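Local coordinates for putative nitrate transport protein (Thermoplasma volcanium, PDB 3MST), which is of unproven function but probably acts as a solute-binding component of a transport system, perhaps for nitrate, at residues G23-G28 and H46-E51; G28-P33 and V76-Y81; G69-A74 and D239-G244; S82-E87 and A134-E139. All blocks are in the same frame, centred on the assembly; numbering follows the deposited sequence.

Contacts 1, 2 and 3 all reach the six-stranded mixed sheet, whereas contact 4 pairs two neighbouring strands of the separate five-stranded sheet. Contact 2 lies close to the centre of the chain and contact 4 is also buried, its centre about 16 Å from the centre of the chain; contacts 1 and 3 are only partly buried. Contacts 2 and 3 draw on the same strand, 71-77, near its two ends, and contacts 1 and 2 share Gly-28. Chemistry follows place: contact 2 is purely apolar across its interface, contact 4 adds one buried serine-asparagine bond to its antiparallel backbone pairing, and contacts 1 and 3 combine backbone bonds with side-chain polar groups in partly exposed places.

Contact 1: residues G23-G28 and H46-E51; sequences GMPFSG and HNICSE. Unlike the reference sequence in segment 23-28: Ser-27 (reference Ala).
The amide of Asn-47, carried across by a CG anti to the backbone N (chi1 -173°), lies flat over one face of the Phe-26 ring, the two planes only 4° apart, with Asn-47 CB 3.4 Å above the ring plane over its centre in a CH-pi contact. The same side chain holds the backbone of its aromatic partner, since Phe-26 N donates to Asn-47 OD1 at 2.9 Å in a nearly straight bond. That oxygen also accepts from Cys-49 N at 3.0 Å, closing an Asx turn. The two N-H groups reach OD1 from opposite faces of the amide, which fixes its rotation above the ring. Next to this stack Cys-49 SG rests against Pro-25 CB at 3.6 Å. Both loops leave the ends of parallel strands 22-24 and 45-47, which helix 32-36 connects in a beta-alpha-beta unit. Between the strands, Met-24 N binds His-46 O at 3.0 Å and Ile-48 N binds Met-24 O. Farther out, a type I turn from Pro-25 to Gly-28 presents Phe-26 to the asparagine, and Leu-35 of helix 32-36 also touches the ring. His-46 is held at two points: ND1 donates to the syn side of Glu-51 OE2 at 3.1 Å, and NE2 pairs with Asp-21.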
loop_
_atom_site.group_PDB
_atom_site.type_symbol
_atom_site.label_atom_id
_atom_site.label_comp_id
_atom_site.label_asym_id
_atom_site.label_seq_id
_atom_site.Cartn_x
_atom_site.Cartn_y
_atom_site.Cartn_z
ATOM N N GLY A 23 -2.276 -11.657 8.131
ATOM C CA GLY A 23 -0.897 -11.280 7.803
ATOM C C GLY A 23 -0.858 -9.986 6.996
ATOM O O GLY A 23 -1.693 -9.736 6.137
HETATM N N MSE A 24 0.162 -9.174 7.256
HETATM C CA MSE A 24 0.324 -7.881 6.572
HETATM C C MSE A 24 1.770 -7.417 6.798
HETATM O O MSE A 24 2.393 -7.758 7.798
HETATM C CB MSE A 24 -0.627 -6.846 7.123
HETATM C CG MSE A 24 -0.361 -6.544 8.589
HETATM SE SE MSE A 24 -1.915 -5.705 9.443
HETATM C CE MSE A 24 -3.000 -7.324 9.472
ATOM N N PRO A 25 2.319 -6.634 5.861
ATOM C CA PRO A 25 3.648 -6.085 6.100
ATOM C C PRO A 25 3.590 -4.883 7.034
ATOM O O PRO A 25 2.971 -3.867 6.697
ATOM C CB PRO A 25 4.085 -5.646 4.710
ATOM C CG PRO A 25 2.755 -5.286 3.996
ATOM C CD PRO A 25 1.789 -6.294 4.532
ATOM N N PHE A 26 4.272 -4.961 8.187
ATOM C CA PHE A 26 4.162 -3.873 9.137
ATOM C C PHE A 26 4.871 -2.610 8.660
ATOM O O PHE A 26 4.601 -1.502 9.146
ATOM C CB PHE A 26 4.693 -4.255 10.520
ATOM C CG PHE A 26 3.796 -5.158 11.346
ATOM C CD1 PHE A 26 2.735 -5.852 10.825
ATOM C CD2 PHE A 26 4.053 -5.305 12.696
ATOM C CE1 PHE A 26 1.985 -6.687 11.632
ATOM C CE2 PHE A 26 3.315 -6.097 13.506
ATOM C CZ PHE A 26 2.262 -6.799 12.989
ATOM N N SER A 27 5.768 -2.745 7.692
ATOM C CA SER A 27 6.369 -1.573 7.090
ATOM C C SER A 27 5.565 -0.985 5.930
ATOM O O SER A 27 5.915 0.070 5.396
ATOM C CB SER A 27 7.756 -1.857 6.620
ATOM O OG SER A 27 7.769 -2.835 5.627
ATOM N N GLY A 28 4.480 -1.655 5.535
ATOM C CA GLY A 28 3.631 -1.166 4.469
ATOM C C GLY A 28 2.507 -0.358 5.065
ATOM O O GLY A 28 1.855 -0.845 5.997
ATOM N N HIS A 46 -0.157 -10.407 12.192
ATOM C CA HIS A 46 1.172 -10.984 12.026
ATOM C C HIS A 46 1.923 -10.200 10.948
ATOM O O HIS A 46 1.348 -9.829 9.906
ATOM C CB HIS A 46 1.086 -12.443 11.593
ATOM C CG HIS A 46 0.304 -13.283 12.535
ATOM N ND1 HIS A 46 0.867 -13.845 13.653
ATOM C CD2 HIS A 46 -1.012 -13.622 12.546
ATOM C CE1 HIS A 46 -0.069 -14.525 14.304
ATOM N NE2 HIS A 46 -1.213 -14.419 13.646
ATOM N N ASN A 47 3.205 -9.971 11.215
ATOM C CA ASN A 47 4.066 -9.182 10.312
ATOM C C ASN A 47 4.758 -10.040 9.293
ATOM O O ASN A 47 5.711 -10.756 9.627
ATOM C CB ASN A 47 5.110 -8.453 11.159
ATOM C CG ASN A 47 5.946 -7.478 10.364
ATOM O OD1 ASN A 47 5.710 -7.266 9.176
ATOM N ND2 ASN A 47 6.945 -6.860 11.021
ATOM N N ILE A 48 4.329 -9.983 8.038
ATOM C CA ILE A 48 4.963 -10.803 7.005
ATOM C C ILE A 48 6.331 -10.256 6.550
ATOM O O ILE A 48 6.970 -10.822 5.649
ATOM C CB ILE A 48 4.026 -11.022 5.805
ATOM C CG1 ILE A 48 3.715 -9.700 5.113
ATOM C CG2 ILE A 48 2.742 -11.754 6.247
ATOM C CD1 ILE A 48 2.823 -9.851 3.889
ATOM N N CYS A 49 6.770 -9.141 7.141
ATOM C CA CYS A 49 8.155 -8.696 6.963
ATOM C C CYS A 49 9.120 -9.493 7.841
ATOM O O CYS A 49 10.320 -9.517 7.557
ATOM C CB CYS A 49 8.309 -7.213 7.274
ATOM S SG CYS A 49 7.325 -6.123 6.304
ATOM N N SER A 50 8.617 -10.110 8.908
ATOM C CA SER A 50 9.432 -10.827 9.848
ATOM C C SER A 50 9.076 -12.301 10.033
ATOM O O SER A 50 9.862 -13.031 10.668
ATOM C CB SER A 50 9.418 -10.110 11.198
ATOM O OG SER A 50 8.149 -10.093 11.799
ATOM N N GLU A 51 7.923 -12.738 9.511
ATOM C CA GLU A 51 7.383 -14.118 9.658
ATOM C C GLU A 51 7.091 -14.549 8.218
ATOM O O GLU A 51 6.518 -13.767 7.459
ATOM C CB GLU A 51 5.975 -14.139 10.339
ATOM C CG GLU A 51 5.787 -13.853 11.850
ATOM C CD GLU A 51 4.403 -14.304 12.362
ATOM O OE1 GLU A 51 3.799 -15.180 11.701
ATOM O OE2 GLU A 51 3.910 -13.789 13.416
#

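Contact 2: residues G28-P33 and V76-Y81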
loop_
_atom_site.group_PDB
_atom_site.type_symbol
_atom_site.label_atom_id
_atom_site.label_comp_id
_atom_site.label_asym_id
_atom_site.label_seq_id
_atom_site.Cartn_x
_atom_site.Cartn_y
_atom_site.Cartn_z
ATOM N N GLY A 28 4.480 -1.655 5.535
ATOM C CA GLY A 28 3.631 -1.166 4.469
ATOM C C GLY A 28 2.507 -0.358 5.065
ATOM O O GLY A 28 1.855 -0.845 5.997
ATOM N N PRO A 29 2.202 0.830 4.511
ATOM C CA PRO A 29 1.085 1.644 5.042
ATOM C C PRO A 29 -0.266 0.949 5.057
ATOM O O PRO A 29 -1.148 1.326 5.841
ATOM C CB PRO A 29 1.084 2.875 4.147
ATOM C CG PRO A 29 2.555 2.997 3.738
ATOM C CD PRO A 29 2.993 1.584 3.505
ATOM N N VAL A 30 -0.452 -0.090 4.242
ATOM C CA VAL A 30 -1.713 -0.835 4.303
ATOM C C VAL A 30 -1.978 -1.395 5.698
ATOM O O VAL A 30 -3.116 -1.557 6.083
ATOM C CB VAL A 30 -1.779 -1.979 3.250
ATOM C CG1 VAL A 30 -0.809 -3.137 3.617
ATOM C CG2 VAL A 30 -3.209 -2.509 3.103
ATOM N N SER A 31 -0.918 -1.693 6.467
ATOM C CA SER A 31 -1.081 -2.222 7.817
ATOM C C SER A 31 -1.451 -1.211 8.882
ATOM O O SER A 31 -1.894 -1.615 9.961
ATOM C CB SER A 31 0.202 -2.913 8.266
ATOM O OG SER A 31 1.252 -2.001 8.521
ATOM N N PHE A 32 -1.234 0.074 8.619
ATOM C CA PHE A 32 -1.194 1.034 9.707
ATOM C C PHE A 32 -2.518 1.124 10.463
ATOM O O PHE A 32 -2.477 1.234 11.700
ATOM C CB PHE A 32 -0.739 2.395 9.229
ATOM C CG PHE A 32 0.710 2.438 8.718
ATOM C CD1 PHE A 32 1.574 1.358 8.822
ATOM C CD2 PHE A 32 1.128 3.608 8.132
ATOM C CE1 PHE A 32 2.899 1.486 8.325
ATOM C CE2 PHE A 32 2.412 3.762 7.630
ATOM C CZ PHE A 32 3.289 2.689 7.716
ATOM N N PRO A 33 -3.688 1.085 9.803
ATOM C CA PRO A 33 -4.934 1.160 10.557
ATOM C C PRO A 33 -5.097 0.017 11.543
ATOM O O PRO A 33 -5.746 0.232 12.606
ATOM C CB PRO A 33 -6.015 1.150 9.464
ATOM C CG PRO A 33 -5.308 1.836 8.295
ATOM C CD PRO A 33 -3.937 1.172 8.362
ATOM N N VAL A 76 -7.983 -0.904 -0.724
ATOM C CA VAL A 76 -7.670 0.318 0.033
ATOM C C VAL A 76 -6.948 1.288 -0.908
ATOM O O VAL A 76 -5.920 0.863 -1.510
ATOM C CB VAL A 76 -6.853 0.102 1.334
ATOM C CG1 VAL A 76 -6.927 1.389 2.211
ATOM C CG2 VAL A 76 -7.371 -1.132 2.101
ATOM N N ARG A 77 -7.445 2.528 -1.014
ATOM C CA ARG A 77 -6.686 3.605 -1.629
ATOM C C ARG A 77 -5.826 4.250 -0.534
ATOM O O ARG A 77 -6.344 4.603 0.552
ATOM C CB ARG A 77 -7.625 4.645 -2.243
ATOM C CG ARG A 77 -8.328 4.200 -3.516
ATOM C CD ARG A 77 -9.210 5.297 -4.013
ATOM N NE ARG A 77 -9.766 5.054 -5.344
ATOM C CZ ARG A 77 -10.892 4.419 -5.588
ATOM N NH1 ARG A 77 -11.592 3.866 -4.611
ATOM N NH2 ARG A 77 -11.308 4.323 -6.852
ATOM N N ILE A 78 -4.539 4.428 -0.800
ATOM C CA ILE A 78 -3.614 5.054 0.145
ATOM C C ILE A 78 -2.631 5.899 -0.658
ATOM O O ILE A 78 -2.057 5.413 -1.611
ATOM C CB ILE A 78 -2.843 3.987 0.950
ATOM C CG1 ILE A 78 -3.748 2.870 1.464
ATOM C CG2 ILE A 78 -2.107 4.664 2.131
ATOM C CD1 ILE A 78 -3.002 1.723 2.128
ATOM N N ASP A 79 -2.455 7.172 -0.300
ATOM C CA ASP A 79 -1.558 8.037 -1.060
ATOM C C ASP A 79 -0.181 7.962 -0.428
ATOM O O ASP A 79 0.096 8.635 0.558
ATOM C CB ASP A 79 -2.095 9.453 -1.072
ATOM C CG ASP A 79 -1.428 10.337 -2.116
ATOM O OD1 ASP A 79 -0.686 9.815 -2.962
ATOM O OD2 ASP A 79 -1.693 11.552 -2.070
HETATM N N MSE A 80 0.649 7.074 -0.960
HETATM C CA MSE A 80 1.926 6.666 -0.344
HETATM C C MSE A 80 3.157 7.173 -1.083
HETATM O O MSE A 80 4.258 7.098 -0.537
HETATM C CB MSE A 80 2.011 5.137 -0.338
HETATM C CG MSE A 80 0.921 4.467 0.410
HETATM SE SE MSE A 80 0.926 2.563 0.312
HETATM C CE MSE A 80 0.154 2.305 -1.413
ATOM N N TYR A 81 2.980 7.637 -2.325
ATOM C CA TYR A 81 4.114 7.939 -3.218
ATOM C C TYR A 81 4.074 9.369 -3.749
ATOM O O TYR A 81 2.990 9.969 -3.917
ATOM C CB TYR A 81 4.093 6.971 -4.426
ATOM C CG TYR A 81 4.262 5.528 -4.007
ATOM C CD1 TYR A 81 5.476 5.059 -3.536
ATOM C CD2 TYR A 81 3.198 4.649 -3.988
ATOM C CE1 TYR A 81 5.631 3.770 -3.079
ATOM C CE2 TYR A 81 3.359 3.352 -3.544
ATOM C CZ TYR A 81 4.547 2.920 -3.089
ATOM O OH TYR A 81 4.649 1.631 -2.621
#
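Pro-29 and Met-80, a selenomethionine, meet with the proline ring set against the selenium: SE stands 3.8 Å from Pro-29 CG and nearly as close to CB and CD, so the heavy atom lies over one face of the proline ring. Met-80 CG stands beside the backbone N (chi1 -60°), which sends the chain toward Pro-29. A second apolar group forms round Ile-78, whose CD1 comes within 3.6 Å of Val-30 CA and touches the CB of the same residue, while Ile-78 CG2 lies 4.2 Å from Pro-29 CB. A looser touch joins Val-30 CG2 to Val-76 CG2 at 4.5 Å. Cys-160 of strand 160-164 packs on Val-30, Ile-78 and Met-80 alike.

Polar bonds stay within the segments or lead elsewhere. Ser-31 N binds Gly-28 O at 2.9 Å and Phe-32 N binds Pro-29 O, shaping the 3-10 turn that runs into helix 32-36, and Pro-29 CA sits over the face of the Phe-32 ring. Outside, Val-30 O is hydrogen-bonded to the Tyr-175 hydroxyl and Pro-29 O to His-214 NE2.

Segment 76-81 carries the chain from strand 71-77 of one sheet toward strand 81-85 of the other. An acetate near Pro-29, and an unidentified ligand near Met-80 that is hydrogen-bonded to Ile-78 O, probably come from the crystallisation liquor but may mark a pocket. With no hydrogen bond across the interface, the two segments are matched by shape and dispersion alone, without directional polar bonds to fix their alignment.

Contact 3: residues G69-A74 and D239-G244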
loop_
_atom_site.group_PDB
_atom_site.type_symbol
_atom_site.label_atom_id
_atom_site.label_comp_id
_atom_site.label_asym_id
_atom_site.label_seq_id
_atom_site.Cartn_x
_atom_site.Cartn_y
_atom_site.Cartn_z
ATOM N N GLY A 69 -2.662 -16.658 -3.205
ATOM C CA GLY A 69 -3.695 -17.568 -3.697
ATOM C C GLY A 69 -5.053 -17.415 -3.045
ATOM O O GLY A 69 -5.850 -18.375 -3.024
ATOM N N LEU A 70 -5.310 -16.234 -2.494
ATOM C CA LEU A 70 -6.565 -15.941 -1.828
ATOM C C LEU A 70 -7.423 -15.070 -2.753
ATOM O O LEU A 70 -6.980 -14.706 -3.846
ATOM C CB LEU A 70 -6.311 -15.297 -0.452
ATOM C CG LEU A 70 -5.614 -16.177 0.596
ATOM C CD1 LEU A 70 -5.178 -15.321 1.789
ATOM C CD2 LEU A 70 -6.548 -17.318 1.027
ATOM N N LYS A 71 -8.648 -14.772 -2.347
ATOM C CA LYS A 71 -9.622 -13.992 -3.133
ATOM C C LYS A 71 -9.761 -12.602 -2.551
ATOM O O LYS A 71 -9.936 -12.428 -1.333
ATOM C CB LYS A 71 -10.976 -14.685 -3.099
ATOM C CG LYS A 71 -10.887 -16.094 -3.640
ATOM C CD LYS A 71 -12.245 -16.800 -3.715
ATOM C CE LYS A 71 -12.064 -18.299 -4.014
ATOM N NZ LYS A 71 -13.398 -18.991 -4.043
ATOM N N ILE A 72 -9.629 -11.609 -3.414
ATOM C CA ILE A 72 -9.756 -10.212 -2.995
ATOM C C ILE A 72 -11.173 -9.856 -2.618
ATOM O O ILE A 72 -12.099 -10.081 -3.431
ATOM C CB ILE A 72 -9.217 -9.268 -4.087
ATOM C CG1 ILE A 72 -7.734 -9.479 -4.335
ATOM C CG2 ILE A 72 -9.525 -7.790 -3.768
ATOM C CD1 ILE A 72 -7.238 -8.796 -5.607
ATOM N N PHE A 73 -11.400 -9.323 -1.419
ATOM C CA PHE A 73 -12.738 -8.901 -0.995
ATOM C C PHE A 73 -12.892 -7.430 -0.677
ATOM O O PHE A 73 -13.994 -6.984 -0.425
ATOM C CB PHE A 73 -13.239 -9.762 0.184
ATOM C CG PHE A 73 -12.445 -9.599 1.450
ATOM C CD1 PHE A 73 -12.765 -8.620 2.352
ATOM C CD2 PHE A 73 -11.480 -10.511 1.805
ATOM C CE1 PHE A 73 -12.077 -8.458 3.542
ATOM C CE2 PHE A 73 -10.772 -10.345 3.019
ATOM C CZ PHE A 73 -11.098 -9.343 3.889
ATOM N N ALA A 74 -11.774 -6.680 -0.600
ATOM C CA ALA A 74 -11.834 -5.260 -0.360
ATOM C C ALA A 74 -10.518 -4.672 -0.848
ATOM O O ALA A 74 -9.517 -5.370 -1.038
ATOM C CB ALA A 74 -12.034 -4.979 1.135
ATOM N N ASP A 239 -5.331 -13.985 -12.665
ATOM C CA ASP A 239 -5.846 -15.225 -12.102
ATOM C C ASP A 239 -6.345 -15.127 -10.656
ATOM O O ASP A 239 -6.781 -16.115 -10.082
ATOM C CB ASP A 239 -4.756 -16.273 -12.180
ATOM C CG ASP A 239 -4.247 -16.464 -13.588
ATOM O OD1 ASP A 239 -5.094 -16.475 -14.523
ATOM O OD2 ASP A 239 -3.001 -16.573 -13.748
ATOM N N ILE A 240 -6.295 -13.947 -10.074
ATOM C CA ILE A 240 -6.827 -13.740 -8.715
ATOM C C ILE A 240 -8.293 -13.326 -8.809
ATOM O O ILE A 240 -8.655 -12.398 -9.493
ATOM C CB ILE A 240 -5.964 -12.717 -7.931
ATOM C CG1 ILE A 240 -4.529 -13.222 -7.680
ATOM C CG2 ILE A 240 -6.621 -12.357 -6.593
ATOM C CD1 ILE A 240 -4.418 -14.420 -6.716
ATOM N N GLU A 241 -9.136 -14.067 -8.110
ATOM C CA GLU A 241 -10.546 -13.845 -8.103
ATOM C C GLU A 241 -10.896 -12.740 -7.101
ATOM O O GLU A 241 -10.184 -12.522 -6.137
ATOM C CB GLU A 241 -11.263 -15.128 -7.698
ATOM C CG GLU A 241 -11.131 -16.226 -8.697
ATOM C CD GLU A 241 -11.673 -17.544 -8.140
ATOM O OE1 GLU A 241 -12.631 -17.512 -7.315
ATOM O OE2 GLU A 241 -11.113 -18.608 -8.498
ATOM N N ILE A 242 -11.975 -12.029 -7.381
ATOM C CA ILE A 242 -12.580 -10.986 -6.567
ATOM C C ILE A 242 -13.960 -11.451 -6.106
ATOM O O ILE A 242 -14.775 -11.957 -6.901
ATOM C CB ILE A 242 -12.674 -9.716 -7.397
ATOM C CG1 ILE A 242 -11.215 -9.197 -7.693
ATOM C CG2 ILE A 242 -13.545 -8.672 -6.683
ATOM C CD1 ILE A 242 -11.178 -8.181 -8.799
ATOM N N ILE A 243 -14.217 -11.331 -4.820
ATOM C CA ILE A 243 -15.457 -11.806 -4.264
ATOM C C ILE A 243 -16.232 -10.591 -3.797
ATOM O O ILE A 243 -15.676 -9.574 -3.344
ATOM C CB ILE A 243 -15.224 -13.011 -3.267
ATOM C CG1 ILE A 243 -14.302 -12.681 -2.142
ATOM C CG2 ILE A 243 -14.622 -14.197 -4.020
ATOM C CD1 ILE A 243 -14.104 -13.753 -1.209
ATOM N N GLY A 244 -17.547 -10.682 -3.995
ATOM C CA GLY A 244 -18.447 -9.526 -3.910
ATOM C C GLY A 244 -18.953 -8.913 -5.230
ATOM O O GLY A 244 -19.185 -9.556 -6.281
ATOM O OXT GLY A 244 -19.206 -7.703 -5.239
HETATM O O HOH W 1 -13.895 -20.069 -7.013
HETATM O O HOH W 2 -16.286 -8.002 -1.357
#
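Ile-243 N donates to Ile-72 O at 2.8 Å, and in return Ile-72 N is bonded to Glu-241 O at 2.9 Å, so that Ile-72 is tied through both of its backbone polar atoms to the C-terminal tail. The two segments run in similar directions, 33° apart end to end, and the bridge between Ile-72 and Ile-242 is a single one.

Toward the surface the extended Lys-71 lies alongside Glu-241, both side chains pointing the same way. Lys-71 NZ and Glu-241 OE1 form a long salt bridge of 3.7 Å, supplemented by a water that accepts from Lys-71 NZ and donates to Glu-241 OE1. The aliphatic part of the lysine crosses Ile-243 at about a right angle, its CD 3.5 Å from Ile-243 CG2. An alanine in place of Lys-71 would probably leave the Glu-241 carboxylate without its charged mate and uncover the CG2 methyl of Ile-243. Deeper, Ile-240 packs crosswise against Ile-72; its CG2, anti to the backbone N, is the branch that touches, 3.7 Å from Ile-72 CD1. Phe-73 CB meets Ile-243 CG1 at 3.9 Å.

The tail borders strand 71-77 on the edge away from strand 160-164, to which Lys-71 and Phe-73 are backbone-bonded. There Phe-73 and Ala-74 both face Met-162 in a classic beta bulge. Helix 220-230 secures the tail in turn: Ile-242 packs on Leu-223 and Val-224, Arg-227 binds Ile-240 O, and Arg-220 binds Ile-242 O and an oxygen of the C-terminal carboxylate of Gly-244.

Contact 4: residues S82-E87 and A134-E139; sequences SILGDE and ALVGNE
Ser-82, Ala-134 and Leu-84 lose the most surface where strands 81-85 and 133-137 pair antiparallel in the five-stranded mixed sheet. Ser-82 faces Val-136 as a hydrogen-bonded pair, its N giving to Val-136 O at 2.8 Å and its O taking Val-136 N. The hydroxyl, turned to lie beside its own backbone N (chi1 -83°), donates to Asn-138 OD1 at 2.7 Å, tilted 35° from the carbonyl plane of that amide; a weak bond also links Ser-82 OG with Gly-143 N. An alanine at Asn-138 would probably deprive the buried serine hydroxyl of its acceptor and leave it to the weak Gly-143 bond. Asn-138 itself is positioned by a backbone bond with Met-80.

On the same side of the sheet as Ser-82, Leu-84 CB lies 4.2 Å from Ala-134 CB, while the Leu-84 side chain crosses Val-136 at about a right angle, its CD1 meeting Val-136 CG2 at 4.0 Å. Helix 121-129 covers this side, with Cys-124 against Ala-134 and Val-136 and Ala-128 against Leu-84. Leu-84 and Ala-134 form the second hydrogen-bonded pair: Leu-84 N reaches Ala-134 O at 2.9 Å, and Ala-134 N returns to Leu-84 O at 3.0 Å with a more bent N-H...O angle of 149°.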
loop_
_atom_site.group_PDB
_atom_site.type_symbol
_atom_site.label_atom_id
_atom_site.label_comp_id
_atom_site.label_asym_id
_atom_site.label_seq_id
_atom_site.Cartn_x
_atom_site.Cartn_y
_atom_site.Cartn_z
ATOM N N SER A 82 5.277 9.886 -4.055
ATOM C CA SER A 82 5.464 11.201 -4.586
ATOM C C SER A 82 6.278 11.126 -5.876
ATOM O O SER A 82 7.169 10.278 -6.004
ATOM C CB SER A 82 6.267 12.062 -3.625
ATOM O OG SER A 82 5.416 12.618 -2.618
ATOM N N ILE A 83 5.909 11.961 -6.831
ATOM C CA ILE A 83 6.648 12.138 -8.069
ATOM C C ILE A 83 7.525 13.387 -7.913
ATOM O O ILE A 83 7.053 14.470 -7.589
ATOM C CB ILE A 83 5.688 12.281 -9.256
ATOM C CG1 ILE A 83 4.760 11.070 -9.385
ATOM C CG2 ILE A 83 6.474 12.560 -10.580
ATOM C CD1 ILE A 83 3.517 11.359 -10.295
ATOM N N LEU A 84 8.807 13.215 -8.166
ATOM C CA LEU A 84 9.820 14.251 -8.120
ATOM C C LEU A 84 10.245 14.590 -9.539
ATOM O O LEU A 84 10.264 13.746 -10.413
ATOM C CB LEU A 84 11.039 13.776 -7.362
ATOM C CG LEU A 84 10.790 13.058 -6.029
ATOM C CD1 LEU A 84 12.147 12.727 -5.362
ATOM C CD2 LEU A 84 9.899 13.902 -5.087
ATOM N N GLY A 85 10.629 15.830 -9.767
ATOM C CA GLY A 85 11.254 16.172 -11.012
ATOM C C GLY A 85 10.343 16.312 -12.208
ATOM O O GLY A 85 9.119 16.567 -12.088
ATOM N N ASP A 86 10.967 16.099 -13.375
ATOM C CA ASP A 86 10.369 16.451 -14.657
ATOM C C ASP A 86 9.885 15.214 -15.419
ATOM O O ASP A 86 10.677 14.420 -15.927
ATOM C CB ASP A 86 11.408 17.216 -15.476
ATOM C CG ASP A 86 10.904 17.650 -16.846
ATOM O OD1 ASP A 86 9.735 17.401 -17.229
ATOM O OD2 ASP A 86 11.732 18.230 -17.589
ATOM N N GLU A 87 8.559 15.012 -15.416
ATOM C CA GLU A 87 7.937 13.855 -16.050
ATOM C C GLU A 87 8.076 13.784 -17.565
ATOM O O GLU A 87 7.733 12.762 -18.152
ATOM C CB GLU A 87 6.469 13.704 -15.634
ATOM C CG GLU A 87 6.272 13.321 -14.194
ATOM C CD GLU A 87 4.807 13.096 -13.899
ATOM O OE1 GLU A 87 4.262 12.060 -14.396
ATOM O OE2 GLU A 87 4.220 13.924 -13.166
ATOM N N ALA A 134 11.374 11.013 -10.664
ATOM C CA ALA A 134 11.481 9.875 -9.776
ATOM C C ALA A 134 10.102 9.619 -9.148
ATOM O O ALA A 134 9.294 10.535 -9.016
ATOM C CB ALA A 134 12.524 10.070 -8.691
ATOM N N LEU A 135 9.899 8.379 -8.718
ATOM C CA LEU A 135 8.712 7.978 -7.984
ATOM C C LEU A 135 9.205 7.293 -6.723
ATOM O O LEU A 135 9.865 6.246 -6.785
ATOM C CB LEU A 135 7.845 7.054 -8.811
ATOM C CG LEU A 135 6.442 6.744 -8.252
ATOM C CD1 LEU A 135 6.450 5.847 -7.025
ATOM C CD2 LEU A 135 5.654 7.975 -7.971
ATOM N N VAL A 136 8.933 7.897 -5.574
ATOM C CA VAL A 136 9.464 7.421 -4.303
ATOM C C VAL A 136 8.366 7.416 -3.260
ATOM O O VAL A 136 7.372 8.131 -3.366
ATOM C CB VAL A 136 10.655 8.324 -3.793
ATOM C CG1 VAL A 136 11.789 8.317 -4.805
ATOM C CG2 VAL A 136 10.178 9.746 -3.527
ATOM N N GLY A 137 8.543 6.634 -2.219
ATOM C CA GLY A 137 7.649 6.758 -1.074
ATOM C C GLY A 137 7.769 8.132 -0.450
ATOM O O GLY A 137 8.830 8.746 -0.426
ATOM N N ASN A 138 6.702 8.588 0.192
ATOM C CA ASN A 138 6.673 9.913 0.791
ATOM C C ASN A 138 7.692 10.049 1.929
ATOM O O ASN A 138 8.094 11.143 2.234
ATOM C CB ASN A 138 5.280 10.243 1.314
ATOM C CG ASN A 138 4.264 10.372 0.221
ATOM O OD1 ASN A 138 4.619 10.632 -0.932
ATOM N ND2 ASN A 138 2.993 10.214 0.578
ATOM N N GLU A 139 8.122 8.935 2.506
ATOM C CA GLU A 139 9.156 8.968 3.550
ATOM C C GLU A 139 10.523 9.362 3.005
ATOM O O GLU A 139 11.381 9.868 3.756
ATOM C CB GLU A 139 9.257 7.657 4.325
ATOM C CG GLU A 139 9.908 6.437 3.634
ATOM C CD GLU A 139 9.069 5.772 2.548
ATOM O OE1 GLU A 139 7.895 6.150 2.327
ATOM O OE2 GLU A 139 9.617 4.831 1.918
#